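Local coordinates for protein N-acetylmuramoyl-l-alanine amidase (Bartonella henselae, PDB 3NE8) that probably uses a bound zinc ion to hydrolyse the amide bond between N-acetylmuramic acid and L-alanine in peptidoglycan, remodelling the cell wall for cell division, at residues Phe60-Glu65 with Lys117-Asp122; Val96-Asp101 with Pro185-Glu190; Glu102-Ile107 with Pro170-Asp175; Lys109-Ser114 with Ala174-Leu179. One frame throughout, in Å; residues are numbered along the deposited sequence.

Contact 1. Residues Phe60-Glu65 with Lys117-Asp122; sequences FLRLSE and KVDLLD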
loop_
_atom_site.group_PDB
_atom_site.type_symbol
_atom_site.label_atom_id
_atom_site.label_comp_id
_atom_site.label_asym_id
_atom_site.label_seq_id
_atom_site.Cartn_x
_atom_site.Cartn_y
_atom_site.Cartn_z
ATOM N N PHE A 60 0.335 33.953 -6.655
ATOM C CA PHE A 60 1.562 33.382 -6.117
ATOM C C PHE A 60 1.313 32.879 -4.693
ATOM O O PHE A 60 0.701 33.578 -3.887
ATOM C CB PHE A 60 2.660 34.457 -6.114
ATOM C CG PHE A 60 3.977 34.007 -5.517
ATOM C CD1 PHE A 60 4.953 33.426 -6.320
ATOM C CD2 PHE A 60 4.243 34.164 -4.162
ATOM C CE1 PHE A 60 6.169 33.014 -5.785
ATOM C CE2 PHE A 60 5.455 33.743 -3.624
ATOM C CZ PHE A 60 6.415 33.179 -4.432
ATOM N N LEU A 61 1.792 31.674 -4.388
ATOM C CA LEU A 61 1.735 31.125 -3.033
ATOM C C LEU A 61 3.074 30.532 -2.661
ATOM O O LEU A 61 3.655 29.758 -3.420
ATOM C CB LEU A 61 0.690 30.012 -2.936
ATOM C CG LEU A 61 -0.786 30.370 -3.077
ATOM C CD1 LEU A 61 -1.625 29.086 -3.095
ATOM C CD2 LEU A 61 -1.224 31.286 -1.957
ATOM N N ARG A 62 3.563 30.887 -1.481
ATOM C CA ARG A 62 4.730 30.212 -0.934
ATOM C C ARG A 62 4.428 28.733 -0.707
ATOM O O ARG A 62 3.283 28.342 -0.457
ATOM C CB ARG A 62 5.162 30.878 0.367
ATOM C CG ARG A 62 5.736 32.275 0.140
ATOM C CD ARG A 62 6.961 32.506 0.953
ATOM N NE ARG A 62 7.843 33.527 0.391
ATOM C CZ ARG A 62 9.074 33.712 0.838
ATOM N NH1 ARG A 62 9.526 32.940 1.820
ATOM N NH2 ARG A 62 9.856 34.642 0.316
ATOM N N LEU A 63 5.463 27.909 -0.779
ATOM C CA LEU A 63 5.285 26.470 -0.617
ATOM C C LEU A 63 4.661 26.123 0.742
ATOM O O LEU A 63 3.775 25.256 0.822
ATOM C CB LEU A 63 6.610 25.740 -0.835
ATOM C CG LEU A 63 7.236 25.965 -2.220
ATOM C CD1 LEU A 63 8.474 25.093 -2.381
ATOM C CD2 LEU A 63 6.243 25.701 -3.346
ATOM N N SER A 64 5.085 26.806 1.796
ATOM C CA SER A 64 4.528 26.541 3.114
ATOM C C SER A 64 3.036 26.848 3.186
ATOM O O SER A 64 2.300 26.222 3.963
ATOM C CB SER A 64 5.274 27.338 4.180
ATOM O OG SER A 64 5.111 28.732 3.961
ATOM N N GLU A 65 2.579 27.828 2.412
ATOM C CA GLU A 65 1.164 28.160 2.402
ATOM C C GLU A 65 0.357 27.061 1.708
ATOM O O GLU A 65 -0.775 26.782 2.095
ATOM C CB GLU A 65 0.930 29.509 1.725
ATOM C CG GLU A 65 -0.441 30.091 1.982
ATOM C CD GLU A 65 -0.602 30.606 3.404
ATOM O OE1 GLU A 65 0.419 30.754 4.108
ATOM O OE2 GLU A 65 -1.750 30.867 3.816
ATOM N N LYS A 117 13.434 26.914 -4.600
ATOM C CA LYS A 117 13.893 28.299 -4.651
ATOM C C LYS A 117 12.843 29.284 -5.146
ATOM O O LYS A 117 13.015 30.491 -5.016
ATOM C CB LYS A 117 15.150 28.407 -5.513
ATOM C CG LYS A 117 16.370 27.766 -4.874
ATOM C CD LYS A 117 17.552 27.708 -5.824
ATOM C CE LYS A 117 18.699 26.919 -5.209
ATOM N NZ LYS A 117 19.826 26.729 -6.163
ATOM N N VAL A 118 11.751 28.781 -5.716
ATOM C CA VAL A 118 10.747 29.693 -6.275
ATOM C C VAL A 118 10.076 30.594 -5.237
ATOM O O VAL A 118 9.552 31.659 -5.593
ATOM C CB VAL A 118 9.673 28.964 -7.110
ATOM C CG1 VAL A 118 10.319 28.246 -8.284
ATOM C CG2 VAL A 118 8.870 28.017 -6.241
ATOM N N ASP A 119 10.115 30.211 -3.963
ATOM C CA ASP A 119 9.589 31.082 -2.913
ATOM C C ASP A 119 10.209 32.472 -2.996
ATOM O O ASP A 119 9.560 33.472 -2.682
ATOM C CB ASP A 119 9.918 30.537 -1.524
ATOM C CG ASP A 119 8.959 29.464 -1.049
ATOM O OD1 ASP A 119 7.874 29.282 -1.635
ATOM O OD2 ASP A 119 9.304 28.823 -0.037
ATOM N N LEU A 120 11.478 32.526 -3.388
ATOM C CA LEU A 120 12.227 33.779 -3.369
ATOM C C LEU A 120 11.786 34.747 -4.454
ATOM O O LEU A 120 12.200 35.902 -4.441
ATOM C CB LEU A 120 13.725 33.511 -3.506
ATOM C CG LEU A 120 14.352 32.634 -2.419
ATOM C CD1 LEU A 120 15.850 32.442 -2.657
ATOM C CD2 LEU A 120 14.104 33.210 -1.034
ATOM N N LEU A 121 10.932 34.297 -5.369
ATOM C CA LEU A 121 10.503 35.156 -6.470
ATOM C C LEU A 121 9.613 36.321 -6.034
ATOM O O LEU A 121 9.396 37.255 -6.810
ATOM C CB LEU A 121 9.814 34.341 -7.565
ATOM C CG LEU A 121 10.732 33.346 -8.280
ATOM C CD1 LEU A 121 9.914 32.399 -9.157
ATOM C CD2 LEU A 121 11.811 34.055 -9.089
ATOM N N ASP A 122 9.102 36.281 -4.804
ATOM C CA ASP A 122 8.372 37.439 -4.282
ATOM C C ASP A 122 9.334 38.490 -3.721
ATOM O O ASP A 122 8.920 39.572 -3.292
ATOM C CB ASP A 122 7.315 37.040 -3.241
ATOM C CG ASP A 122 7.899 36.319 -2.038
ATOM O OD1 ASP A 122 9.131 36.360 -1.835
ATOM O OD2 ASP A 122 7.094 35.710 -1.290
HETATM O O HOH W 1 6.408 29.499 -4.097
#
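The Arg62 chain bends at chi2 (-137°) and turns its guanidinium to the Asp122 carboxylate, which chi1 (59°) places between its own backbone N and carbonyl carbon. The two flat groups lie nearly coplanar and join side-on in a salt bridge: Arg62 NH2 gives an almost straight 2.8 Å bond to the syn lone pair of Asp122 OD1, and Arg62 NE donates to Asp122 OD2 at 2.9 Å. Asp119 comes from another direction, over one guanidinium face, with its carboxylate plane stacked 8° from that of Arg62. Its OD1 uses a syn lone pair to take the backbone N of Leu63 (2.9 Å). Arg62 is the N-cap residue of helix 63-72, so this acid meets a first-turn amide, where its charge probably suits the helix dipole. A water donates to Asp119 OD1 and to Leu61 O. Phe60 sets its ring edge against the backbone, with CZ 3.6 Å from Asp119 O. Arg62 NH1 also binds Pro125 O, and Asp122 OD1 accepts from Leu124 N. This surface contact ties the start of helix 63-72 to the 3-10 turn after helix 106-116, while Ile16 and Asp17 pack on Phe60.

Contact 2. Residues Val96-Asp101 with Pro185-Glu190; sequences VYTISD and PSVLIE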
loop_
_atom_site.group_PDB
_atom_site.type_symbol
_atom_site.label_atom_id
_atom_site.label_comp_id
_atom_site.label_asym_id
_atom_site.label_seq_id
_atom_site.Cartn_x
_atom_site.Cartn_y
_atom_site.Cartn_z
ATOM N N VAL A 96 6.487 10.675 -10.777
ATOM C CA VAL A 96 5.946 10.953 -9.450
ATOM C C VAL A 96 7.085 11.010 -8.447
ATOM O O VAL A 96 7.921 10.090 -8.382
ATOM C CB VAL A 96 4.912 9.908 -8.995
ATOM C CG1 VAL A 96 4.268 10.349 -7.684
ATOM C CG2 VAL A 96 3.857 9.688 -10.059
ATOM N N TYR A 97 7.127 12.083 -7.668
ATOM C CA TYR A 97 8.127 12.265 -6.626
ATOM C C TYR A 97 7.498 12.216 -5.244
ATOM O O TYR A 97 6.417 12.759 -5.011
ATOM C CB TYR A 97 8.859 13.610 -6.768
ATOM C CG TYR A 97 9.646 13.754 -8.042
ATOM C CD1 TYR A 97 11.009 13.485 -8.069
ATOM C CD2 TYR A 97 9.034 14.160 -9.219
ATOM C CE1 TYR A 97 11.740 13.618 -9.245
ATOM C CE2 TYR A 97 9.749 14.292 -10.390
ATOM C CZ TYR A 97 11.104 14.018 -10.404
ATOM O OH TYR A 97 11.839 14.130 -11.574
ATOM N N THR A 98 8.191 11.552 -4.326
ATOM C CA THR A 98 7.881 11.618 -2.902
ATOM C C THR A 98 9.044 12.290 -2.178
ATOM O O THR A 98 10.108 12.498 -2.776
ATOM C CB THR A 98 7.624 10.220 -2.318
ATOM O OG1 THR A 98 8.662 9.322 -2.734
ATOM C CG2 THR A 98 6.301 9.697 -2.828
ATOM N N ILE A 99 8.861 12.621 -0.905
ATOM C CA ILE A 99 9.885 13.356 -0.180
ATOM C C ILE A 99 10.959 12.422 0.370
ATOM O O ILE A 99 10.688 11.270 0.723
ATOM C CB ILE A 99 9.281 14.195 0.961
ATOM C CG1 ILE A 99 10.279 15.267 1.420
ATOM C CG2 ILE A 99 8.843 13.302 2.117
ATOM C CD1 ILE A 99 9.693 16.314 2.341
ATOM N N SER A 100 12.186 12.926 0.441
ATOM C CA SER A 100 13.302 12.203 1.033
ATOM C C SER A 100 14.404 13.210 1.292
ATOM O O SER A 100 14.559 14.170 0.539
ATOM C CB SER A 100 13.822 11.140 0.073
ATOM O OG SER A 100 14.933 10.458 0.635
ATOM N N ASP A 101 15.187 12.987 2.343
ATOM C CA ASP A 101 16.326 13.852 2.620
ATOM C C ASP A 101 17.397 13.645 1.555
ATOM O O ASP A 101 18.085 14.583 1.153
ATOM C CB ASP A 101 16.900 13.551 4.004
ATOM C CG ASP A 101 16.069 14.147 5.125
ATOM O OD1 ASP A 101 15.253 15.052 4.850
ATOM O OD2 ASP A 101 16.242 13.716 6.286
ATOM N N PRO A 185 -0.492 12.555 3.369
ATOM C CA PRO A 185 0.264 11.885 2.304
ATOM C C PRO A 185 0.388 12.833 1.119
ATOM O O PRO A 185 -0.623 13.441 0.737
ATOM C CB PRO A 185 -0.616 10.673 1.963
ATOM C CG PRO A 185 -1.339 10.389 3.252
ATOM C CD PRO A 185 -1.641 11.752 3.827
ATOM N N SER A 186 1.586 12.964 0.551
ATOM C CA SER A 186 1.876 13.998 -0.437
ATOM C C SER A 186 2.762 13.467 -1.543
ATOM O O SER A 186 3.772 12.788 -1.269
ATOM C CB SER A 186 2.597 15.183 0.232
ATOM O OG SER A 186 1.802 15.794 1.237
ATOM N N VAL A 187 2.412 13.795 -2.787
ATOM C CA VAL A 187 3.279 13.508 -3.917
ATOM C C VAL A 187 3.353 14.724 -4.825
ATOM O O VAL A 187 2.446 15.573 -4.830
ATOM C CB VAL A 187 2.798 12.282 -4.747
ATOM C CG1 VAL A 187 2.714 11.028 -3.878
ATOM C CG2 VAL A 187 1.463 12.559 -5.440
ATOM N N LEU A 188 4.416 14.788 -5.616
ATOM C CA LEU A 188 4.570 15.795 -6.649
ATOM C C LEU A 188 4.574 15.074 -7.987
ATOM O O LEU A 188 5.388 14.172 -8.218
ATOM C CB LEU A 188 5.861 16.593 -6.436
ATOM C CG LEU A 188 6.119 17.764 -7.389
ATOM C CD1 LEU A 188 6.947 18.833 -6.692
ATOM C CD2 LEU A 188 6.774 17.324 -8.684
ATOM N N ILE A 189 3.645 15.433 -8.863
ATOM C CA ILE A 189 3.550 14.786 -10.164
ATOM C C ILE A 189 4.005 15.736 -11.246
ATOM O O ILE A 189 3.481 16.847 -11.365
ATOM C CB ILE A 189 2.123 14.321 -10.474
ATOM C CG1 ILE A 189 1.666 13.319 -9.413
ATOM C CG2 ILE A 189 2.050 13.705 -11.871
ATOM C CD1 ILE A 189 0.265 12.778 -9.630
ATOM N N GLU A 190 5.022 15.328 -11.999
ATOM C CA GLU A 190 5.384 16.033 -13.220
ATOM C C GLU A 190 4.530 15.436 -14.314
ATOM O O GLU A 190 4.662 14.254 -14.640
ATOM C CB GLU A 190 6.864 15.846 -13.560
ATOM C CG GLU A 190 7.818 16.464 -12.559
ATOM C CD GLU A 190 7.915 17.976 -12.641
ATOM O OE1 GLU A 190 7.381 18.586 -13.593
ATOM O OE2 GLU A 190 8.552 18.558 -11.729
HETATM O O HOH W 2 6.141 12.272 0.159
#
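Strands 96-99 and 186-190 run antiparallel, their axes 4.7 Å apart at closest approach and 149° apart in direction. Tyr97 and Leu188 form a hydrogen-bonded pair, with Tyr97 N to Leu188 O at 2.8 Å and Leu188 N to Tyr97 O at 2.9 Å; Val96 and Ile189 form the adjoining non-hydrogen-bonded pair. On the other side of the Tyr97-Leu188 pair, past Thr98 and Val187, a water takes over the link, accepting from Ile99 N and donating to Ser186 O. On one face the side chains of Tyr97 and Leu188 lie side by side, pointing the same way, with Tyr97 CD2 3.9 Å from Leu188 CD2. Farther along the Tyr97 ring edge, CE2 touches Glu190 CG at 3.6 Å. Glu190, bent at chi2 (-75°), turns its carboxylate almost perpendicular to that ring, and its OE1 accepts from the backbone N of the zinc ligand Asp84, a second-shell link to the metal site. The Tyr97 hydroxyl meets that of Tyr193. On the other face Val96 CG1 packs 3.8 Å from Val187 CB, and Thr98 CG2 touches Val187 CG1, while Thr98 OG1 pairs with His171 NE2. Helix 135-161 covers this face through Ile149, Ala152 and Val155. Both strands lie inside the mixed sheet: strand 77-82 flanks 186-190, and strand 170-174 flanks 94-99.

Contact 3. Residues Glu102-Ile107 with Pro170-Asp175; sequences EASDAI and PHRYAD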
loop_
_atom_site.group_PDB
_atom_site.type_symbol
_atom_site.label_atom_id
_atom_site.label_comp_id
_atom_site.label_asym_id
_atom_site.label_seq_id
_atom_site.Cartn_x
_atom_site.Cartn_y
_atom_site.Cartn_z
ATOM N N GLU A 102 17.515 12.406 1.097
ATOM C CA GLU A 102 18.503 12.014 0.104
ATOM C C GLU A 102 17.818 11.732 -1.232
ATOM O O GLU A 102 16.915 10.898 -1.310
ATOM C CB GLU A 102 19.239 10.763 0.590
ATOM C CG GLU A 102 20.494 10.407 -0.185
ATOM C CD GLU A 102 21.302 9.314 0.500
ATOM O OE1 GLU A 102 22.547 9.338 0.398
ATOM O OE2 GLU A 102 20.692 8.436 1.148
ATOM N N ALA A 103 18.260 12.417 -2.282
ATOM C CA ALA A 103 17.628 12.301 -3.595
ATOM C C ALA A 103 17.878 10.948 -4.243
ATOM O O ALA A 103 18.922 10.319 -4.018
ATOM C CB ALA A 103 18.110 13.403 -4.505
ATOM N N SER A 104 16.929 10.505 -5.059
ATOM C CA SER A 104 17.053 9.228 -5.763
ATOM C C SER A 104 18.145 9.260 -6.828
ATOM O O SER A 104 18.729 8.228 -7.165
ATOM C CB SER A 104 15.721 8.844 -6.411
ATOM O OG SER A 104 15.199 9.917 -7.180
ATOM N N ASP A 105 18.415 10.450 -7.351
ATOM C CA ASP A 105 19.324 10.614 -8.475
ATOM C C ASP A 105 19.621 12.091 -8.664
ATOM O O ASP A 105 18.968 12.947 -8.057
ATOM C CB ASP A 105 18.710 10.029 -9.749
ATOM C CG ASP A 105 17.371 10.657 -10.092
ATOM O OD1 ASP A 105 16.327 10.076 -9.730
ATOM O OD2 ASP A 105 17.369 11.728 -10.727
ATOM N N ALA A 106 20.588 12.395 -9.521
ATOM C CA ALA A 106 21.046 13.763 -9.710
ATOM C C ALA A 106 19.995 14.683 -10.321
ATOM O O ALA A 106 19.961 15.867 -10.004
ATOM C CB ALA A 106 22.323 13.784 -10.543
ATOM N N ILE A 107 19.158 14.152 -11.207
ATOM C CA ILE A 107 18.104 14.958 -11.815
ATOM C C ILE A 107 17.081 15.374 -10.761
ATOM O O ILE A 107 16.672 16.538 -10.694
ATOM C CB ILE A 107 17.392 14.202 -12.960
ATOM C CG1 ILE A 107 18.320 14.065 -14.172
ATOM C CG2 ILE A 107 16.108 14.913 -13.356
ATOM C CD1 ILE A 107 18.590 15.371 -14.898
ATOM N N PRO A 170 10.137 5.929 -12.912
ATOM C CA PRO A 170 9.134 6.996 -12.791
ATOM C C PRO A 170 8.740 7.347 -11.358
ATOM O O PRO A 170 8.053 8.357 -11.183
ATOM C CB PRO A 170 7.936 6.427 -13.556
ATOM C CG PRO A 170 8.057 4.960 -13.369
ATOM C CD PRO A 170 9.545 4.670 -13.395
ATOM N N HIS A 171 9.136 6.556 -10.366
ATOM C CA HIS A 171 8.999 6.989 -8.982
ATOM C C HIS A 171 10.356 7.432 -8.458
ATOM O O HIS A 171 11.251 6.608 -8.280
ATOM C CB HIS A 171 8.408 5.905 -8.077
ATOM C CG HIS A 171 8.394 6.294 -6.632
ATOM N ND1 HIS A 171 8.701 5.419 -5.612
ATOM C CD2 HIS A 171 8.172 7.491 -6.043
ATOM C CE1 HIS A 171 8.631 6.054 -4.455
ATOM N NE2 HIS A 171 8.310 7.315 -4.690
ATOM N N ARG A 172 10.499 8.733 -8.227
ATOM C CA ARG A 172 11.737 9.316 -7.733
ATOM C C ARG A 172 11.475 10.061 -6.430
ATOM O O ARG A 172 10.342 10.109 -5.940
ATOM C CB ARG A 172 12.355 10.230 -8.793
ATOM C CG ARG A 172 12.648 9.489 -10.086
ATOM C CD ARG A 172 13.387 10.323 -11.107
ATOM N NE ARG A 172 13.571 9.565 -12.344
ATOM C CZ ARG A 172 14.541 9.785 -13.224
ATOM N NH1 ARG A 172 15.436 10.741 -13.014
ATOM N NH2 ARG A 172 14.609 9.039 -14.320
ATOM N N TYR A 173 12.519 10.632 -5.845
ATOM C CA TYR A 173 12.350 11.320 -4.570
ATOM C C TYR A 173 13.482 12.295 -4.308
ATOM O O TYR A 173 14.605 12.121 -4.789
ATOM C CB TYR A 173 12.183 10.331 -3.407
ATOM C CG TYR A 173 13.144 9.171 -3.437
ATOM C CD1 TYR A 173 14.405 9.273 -2.872
ATOM C CD2 TYR A 173 12.778 7.964 -4.014
ATOM C CE1 TYR A 173 15.290 8.203 -2.898
ATOM C CE2 TYR A 173 13.652 6.890 -4.044
ATOM C CZ TYR A 173 14.900 7.021 -3.483
ATOM O OH TYR A 173 15.780 5.959 -3.506
ATOM N N ALA A 174 13.158 13.351 -3.576
ATOM C CA ALA A 174 14.125 14.365 -3.195
ATOM C C ALA A 174 13.464 15.257 -2.164
ATOM O O ALA A 174 12.299 15.060 -1.820
ATOM C CB ALA A 174 14.587 15.176 -4.408
ATOM N N ASP A 175 14.206 16.240 -1.667
ATOM C CA ASP A 175 13.752 17.045 -0.543
ATOM C C ASP A 175 12.895 18.233 -1.002
ATOM O O ASP A 175 13.291 19.395 -0.872
ATOM C CB ASP A 175 14.975 17.512 0.251
ATOM C CG ASP A 175 14.615 18.136 1.578
ATOM O OD1 ASP A 175 13.516 17.876 2.107
ATOM O OD2 ASP A 175 15.461 18.891 2.104
#
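Ser104 and Tyr173 are joined by two hydrogen bonds. Ser104 N donates to Tyr173 O at 2.8 Å, and Tyr173 N returns a 3.1 Å bond to Ser104 OG, a hydroxyl thus used where a strand neighbour would offer a carbonyl. With chi1 at 51°, OG sits between the backbone N and carbonyl carbon of Ser104 and also donates to Asp105 OD1 (2.8 Å), from above the carboxylate plane. The linker 102-107 in this way runs beside strand 170-174, the outermost strand of the sheet within this chain, on the way from strand 94-99 to helix 106-116. Asp105 is the N-cap of that helix, its OD2 accepting from Ala108 N. In the ionic part, the same OD2 of Asp105 forms a salt bridge with Arg172 NH1 at 3.2 Å, though its hydrogen bond is weak; the carboxylate and guanidinium planes stand 85° apart. Arg172 NH2 and NE also donate to Asn168 O and Asn169 O, the first its strongest polar partner. The remaining contacts are packing. Ser104 CB sits over the centre of the Tyr173 ring in a CH-pi contact, 3.5 Å from the centroid, while Glu102 O lies at the ring edge. Ala103 CB meets Ala174 CB at 3.9 Å.

Contact 4. Residues Lys109-Ser114 with Ala174-Leu179; sequences KSLAES and ADFQVL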
loop_
_atom_site.group_PDB
_atom_site.type_symbol
_atom_site.label_atom_id
_atom_site.label_comp_id
_atom_site.label_asym_id
_atom_site.label_seq_id
_atom_site.Cartn_x
_atom_site.Cartn_y
_atom_site.Cartn_z
ATOM N N LYS A 109 17.555 15.554 -7.545
ATOM C CA LYS A 109 18.186 16.453 -6.590
ATOM C C LYS A 109 18.188 17.887 -7.114
ATOM O O LYS A 109 17.841 18.830 -6.398
ATOM C CB LYS A 109 19.617 15.989 -6.300
ATOM C CG LYS A 109 20.317 16.789 -5.215
ATOM C CD LYS A 109 21.752 16.313 -5.021
ATOM C CE LYS A 109 22.511 17.233 -4.084
ATOM N NZ LYS A 109 21.941 17.204 -2.713
ATOM N N SER A 110 18.577 18.051 -8.370
ATOM C CA SER A 110 18.647 19.375 -8.969
ATOM C C SER A 110 17.252 19.969 -9.118
ATOM O O SER A 110 17.056 21.168 -8.925
ATOM C CB SER A 110 19.331 19.302 -10.332
ATOM O OG SER A 110 19.596 20.600 -10.825
ATOM N N LEU A 111 16.283 19.126 -9.467
ATOM C CA LEU A 111 14.912 19.597 -9.630
ATOM C C LEU A 111 14.357 20.140 -8.317
ATOM O O LEU A 111 13.762 21.214 -8.292
ATOM C CB LEU A 111 14.019 18.487 -10.178
ATOM C CG LEU A 111 12.532 18.816 -10.341
ATOM C CD1 LEU A 111 12.306 19.975 -11.319
ATOM C CD2 LEU A 111 11.773 17.569 -10.779
ATOM N N ALA A 112 14.547 19.410 -7.223
ATOM C CA ALA A 112 14.074 19.885 -5.927
ATOM C C ALA A 112 14.756 21.184 -5.514
ATOM O O ALA A 112 14.112 22.078 -4.978
ATOM C CB ALA A 112 14.258 18.820 -4.855
ATOM N N GLU A 113 16.058 21.286 -5.758
ATOM C CA GLU A 113 16.785 22.507 -5.425
ATOM C C GLU A 113 16.148 23.701 -6.113
ATOM O O GLU A 113 15.900 24.738 -5.492
ATOM C CB GLU A 113 18.251 22.401 -5.850
ATOM C CG GLU A 113 19.084 21.444 -5.011
ATOM C CD GLU A 113 20.472 21.213 -5.590
ATOM O OE1 GLU A 113 21.317 20.608 -4.894
ATOM O OE2 GLU A 113 20.721 21.635 -6.741
ATOM N N SER A 114 15.878 23.552 -7.404
ATOM C CA SER A 114 15.308 24.639 -8.186
ATOM C C SER A 114 13.865 24.935 -7.792
ATOM O O SER A 114 13.465 26.098 -7.683
ATOM C CB SER A 114 15.385 24.316 -9.678
ATOM O OG SER A 114 16.726 24.325 -10.125
ATOM N N ALA A 174 13.158 13.351 -3.576
ATOM C CA ALA A 174 14.125 14.365 -3.195
ATOM C C ALA A 174 13.464 15.257 -2.164
ATOM O O ALA A 174 12.299 15.060 -1.820
ATOM C CB ALA A 174 14.587 15.176 -4.408
ATOM N N ASP A 175 14.206 16.240 -1.667
ATOM C CA ASP A 175 13.752 17.045 -0.543
ATOM C C ASP A 175 12.895 18.233 -1.002
ATOM O O ASP A 175 13.291 19.395 -0.872
ATOM C CB ASP A 175 14.975 17.512 0.251
ATOM C CG ASP A 175 14.615 18.136 1.578
ATOM O OD1 ASP A 175 13.516 17.876 2.107
ATOM O OD2 ASP A 175 15.461 18.891 2.104
ATOM N N PHE A 176 11.723 17.932 -1.545
ATOM C CA PHE A 176 10.775 18.958 -1.994
ATOM C C PHE A 176 10.026 19.559 -0.800
ATOM O O PHE A 176 9.310 18.846 -0.084
ATOM C CB PHE A 176 9.749 18.349 -2.952
ATOM C CG PHE A 176 10.311 17.945 -4.284
ATOM C CD1 PHE A 176 10.426 18.866 -5.309
ATOM C CD2 PHE A 176 10.702 16.635 -4.519
ATOM C CE1 PHE A 176 10.937 18.489 -6.546
ATOM C CE2 PHE A 176 11.209 16.256 -5.748
ATOM C CZ PHE A 176 11.325 17.175 -6.761
ATOM N N GLN A 177 10.171 20.864 -0.593
ATOM C CA GLN A 177 9.524 21.509 0.545
ATOM C C GLN A 177 7.997 21.453 0.489
ATOM O O GLN A 177 7.334 21.466 1.525
ATOM C CB GLN A 177 10.001 22.959 0.690
ATOM C CG GLN A 177 11.483 23.084 1.006
ATOM C CD GLN A 177 11.910 22.178 2.140
ATOM O OE1 GLN A 177 11.624 22.446 3.309
ATOM N NE2 GLN A 177 12.597 21.093 1.803
ATOM N N VAL A 178 7.431 21.359 -0.708
ATOM C CA VAL A 178 5.975 21.314 -0.805
ATOM C C VAL A 178 5.418 19.964 -0.339
ATOM O O VAL A 178 4.205 19.830 -0.139
ATOM C CB VAL A 178 5.486 21.667 -2.228
ATOM C CG1 VAL A 178 5.581 20.466 -3.165
ATOM C CG2 VAL A 178 4.059 22.209 -2.182
ATOM N N LEU A 179 6.303 18.984 -0.138
ATOM C CA LEU A 179 5.897 17.647 0.295
ATOM C C LEU A 179 6.124 17.415 1.793
ATOM O O LEU A 179 6.095 16.272 2.249
ATOM C CB LEU A 179 6.626 16.574 -0.527
ATOM C CG LEU A 179 6.444 16.629 -2.049
ATOM C CD1 LEU A 179 7.160 15.458 -2.727
ATOM C CD2 LEU A 179 4.957 16.657 -2.420
#
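Asp175 O accepts a hydrogen bond from ND2 of Asn116, just beyond 109-114 at the end of the same helix. In one of the two conformers of Gln177, its NE2 also donates to Asp175 O, from above the carbonyl plane, though this second grip is less certain. The Asn116 side chain works both ways, since its OD1 receives Gln177 N. Asp175 is the centre of an inverse gamma turn, closed by a weak 2.9 Å bond from Phe176 N to Ala174 O, and its carboxylate forms a salt bridge with Lys180. The turn takes the chain off the edge strand and brings the Phe176 ring against helix 106-116. That helix carries the zinc ligand Glu115, and the Leu111 side chain lies about 6 Å from the metal; a glutamate delivered to the zinc by this helix is consistent with the conformational switch proposed for these enzymes. Between 109-114 and 174-179 the contact itself is apolar. Ala112 CB stands over the centre of the Phe176 ring, a CH-pi contact 3.7 Å from the centroid and only 10° off the ring normal. Ala112 CA also comes down on the ring, 3.5 Å from Phe176 CE1. Leu111, its CG thrown beside the carbonyl carbon by chi1 of 177°, approaches the ring edge instead, with CD2 4.1 Å from Phe176 CZ. Ala112 CB meets Ala174 CB at 3.7 Å. Tyr97 joins Phe176 edge-to-face, and Leu188 touches it from strand 186-190.

Overall arrangement
Contact 2 is the buried centre of the set, its centre about 7 Å from the centre of the chain, and pairs two inner strands by backbone bonds. Contacts 3 and 4 share Ala174 and Asp175; contact 3 holds the start of helix 106-116 and contact 4 its middle. The partly buried contact 3 is mainly polar, whereas contact 4 is a buried apolar seat. Both are nested within the loop closed by contact 2, and contacts 2 and 3 reach the same sheet, where strands 94-99 and 170-174 are neighbours. Contact 1, at the surface, relies on charges instead; it follows the same helix into the next turn and touches contact 4 where Leu63 packs on Gln177.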